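Local coordinates for protein aspartyl-tRNA synthetase 2 (Thermus thermophilus, PDB 1N9W) that attaches L-aspartate to both tRNA(Asp) and tRNA(Asn), first activating it with ATP to aspartyl-adenylate and then transferring it to the tRNA, at residues S216-M221 with G389-A394. Sequence-based numbering, arbitrary orientation.
Sequences SLDVEM and GFAIGA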
loop_
_atom_site.group_PDB
_atom_site.type_symbol
_atom_site.label_atom_id
_atom_site.label_comp_id
_atom_site.label_asym_id
_atom_site.label_seq_id
_atom_site.Cartn_x
_atom_site.Cartn_y
_atom_site.Cartn_z
ATOM N N SER B 216 -4.096 -0.910 -9.587
ATOM C CA SER B 216 -4.952 -2.088 -9.519
ATOM C C SER B 216 -4.965 -2.688 -8.116
ATOM O O SER B 216 -3.914 -2.882 -7.506
ATOM C CB SER B 216 -4.465 -3.131 -10.523
ATOM O OG SER B 216 -5.334 -4.245 -10.551
ATOM N N LEU B 217 -6.158 -2.969 -7.605
ATOM C CA LEU B 217 -6.288 -3.571 -6.278
ATOM C C LEU B 217 -6.670 -5.021 -6.534
ATOM O O LEU B 217 -7.833 -5.342 -6.773
ATOM C CB LEU B 217 -7.380 -2.857 -5.462
ATOM C CG LEU B 217 -7.456 -1.325 -5.623
ATOM C CD1 LEU B 217 -8.683 -0.819 -4.875
ATOM C CD2 LEU B 217 -6.182 -0.660 -5.111
ATOM N N ASP B 218 -5.662 -5.884 -6.500
ATOM C CA ASP B 218 -5.815 -7.305 -6.760
ATOM C C ASP B 218 -6.053 -8.142 -5.506
ATOM O O ASP B 218 -5.469 -7.898 -4.440
ATOM C CB ASP B 218 -4.576 -7.822 -7.494
ATOM C CG ASP B 218 -4.300 -7.058 -8.790
ATOM O OD1 ASP B 218 -3.238 -7.276 -9.400
ATOM O OD2 ASP B 218 -5.146 -6.242 -9.196
ATOM N N VAL B 219 -6.910 -9.147 -5.658
ATOM C CA VAL B 219 -7.261 -10.053 -4.574
ATOM C C VAL B 219 -7.241 -11.484 -5.113
ATOM O O VAL B 219 -7.758 -11.748 -6.195
ATOM C CB VAL B 219 -8.681 -9.747 -4.033
ATOM C CG1 VAL B 219 -8.962 -10.598 -2.804
ATOM C CG2 VAL B 219 -8.812 -8.271 -3.704
ATOM N N GLU B 220 -6.636 -12.399 -4.366
ATOM C CA GLU B 220 -6.577 -13.801 -4.767
ATOM C C GLU B 220 -6.712 -14.626 -3.481
ATOM O O GLU B 220 -6.019 -14.368 -2.491
ATOM C CB GLU B 220 -5.248 -14.104 -5.485
ATOM C CG GLU B 220 -5.229 -15.395 -6.322
ATOM C CD GLU B 220 -5.952 -15.278 -7.668
ATOM O OE1 GLU B 220 -6.165 -16.325 -8.316
ATOM O OE2 GLU B 220 -6.300 -14.155 -8.089
ATOM N N MET B 221 -7.634 -15.588 -3.485
ATOM C CA MET B 221 -7.862 -16.437 -2.315
ATOM C C MET B 221 -8.108 -17.894 -2.709
ATOM O O MET B 221 -8.728 -18.168 -3.736
ATOM C CB MET B 221 -9.047 -15.897 -1.487
ATOM C CG MET B 221 -10.425 -16.031 -2.119
ATOM S SD MET B 221 -11.780 -15.231 -1.192
ATOM C CE MET B 221 -11.615 -15.972 0.427
ATOM N N GLY B 389 -9.858 -15.133 -7.932
ATOM C CA GLY B 389 -9.521 -13.780 -7.547
ATOM C C GLY B 389 -10.098 -12.756 -8.496
ATOM O O GLY B 389 -10.807 -13.092 -9.449
ATOM N N PHE B 390 -9.782 -11.495 -8.235
ATOM C CA PHE B 390 -10.272 -10.401 -9.054
ATOM C C PHE B 390 -9.425 -9.160 -8.799
ATOM O O PHE B 390 -8.644 -9.110 -7.844
ATOM C CB PHE B 390 -11.748 -10.138 -8.735
ATOM C CG PHE B 390 -12.011 -9.695 -7.312
ATOM C CD1 PHE B 390 -12.009 -8.342 -6.983
ATOM C CD2 PHE B 390 -12.293 -10.625 -6.310
ATOM C CE1 PHE B 390 -12.288 -7.918 -5.689
ATOM C CE2 PHE B 390 -12.573 -10.203 -5.006
ATOM C CZ PHE B 390 -12.572 -8.846 -4.697
ATOM N N ALA B 391 -9.578 -8.162 -9.662
ATOM C CA ALA B 391 -8.822 -6.927 -9.543
ATOM C C ALA B 391 -9.777 -5.759 -9.657
ATOM O O ALA B 391 -10.763 -5.825 -10.389
ATOM C CB ALA B 391 -7.770 -6.853 -10.642
ATOM N N ILE B 392 -9.484 -4.689 -8.931
ATOM C CA ILE B 392 -10.327 -3.509 -8.960
ATOM C C ILE B 392 -9.576 -2.322 -9.540
ATOM O O ILE B 392 -8.480 -1.990 -9.089
ATOM C CB ILE B 392 -10.811 -3.138 -7.542
ATOM C CG1 ILE B 392 -11.604 -4.304 -6.950
ATOM C CG2 ILE B 392 -11.649 -1.875 -7.585
ATOM C CD1 ILE B 392 -12.224 -4.004 -5.600
ATOM N N GLY B 393 -10.166 -1.697 -10.554
ATOM C CA GLY B 393 -9.550 -0.533 -11.166
ATOM C C GLY B 393 -9.761 0.631 -10.227
ATOM O O GLY B 393 -10.806 1.283 -10.264
ATOM N N ALA B 394 -8.768 0.882 -9.378
ATOM C CA ALA B 394 -8.843 1.957 -8.395
ATOM C C ALA B 394 -9.338 3.289 -8.957
ATOM O O ALA B 394 -10.301 3.850 -8.445
ATOM C CB ALA B 394 -7.473 2.138 -7.719
#
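Two antiparallel strands of the class II synthetase catalytic sheet meet where Leu-217 pairs with Ile-392 and Val-219 with Phe-390, each pair closed by two backbone hydrogen bonds, among them Leu-217 N to Ile-392 O at 2.9 Å and Val-219 N to Phe-390 O at 2.8 Å. On the face bearing these four residues, apolar side chains suit the packing against helices 119-141 and 227-248. Val-219 lays CB and CG2 over one face of the Phe-390 ring, a CH-pi contact with CB 4.1 Å from the centroid; Phe-390 CG sits between the backbone N and the carbonyl carbon (chi1 63°), which sets the ring alongside Val-219, and Ile-392 CG1 lies at its edge. Leu-217 CD2 touches Ala-394 CB at 4.0 Å, where Gly-393, the N-cap, and Ala-394, both predicted to bind ATP, lead from the strand of this class II fold into helix 394-402. With an alanine at Leu-217, the contacts of CD1 and CD2 go, which is likely to leave a gap between Ala-394 and helix 119-141. On the other face Ser-216, Asp-218 and Glu-220 meet small partners: Glu-220, salt-bridged to Arg-352 of the predicted aspartate site, has OE2 3.3 Å from Gly-389 CA, where a side chain would clash, and Ala-391 CB packs 3.6 Å from Ser-216 OG.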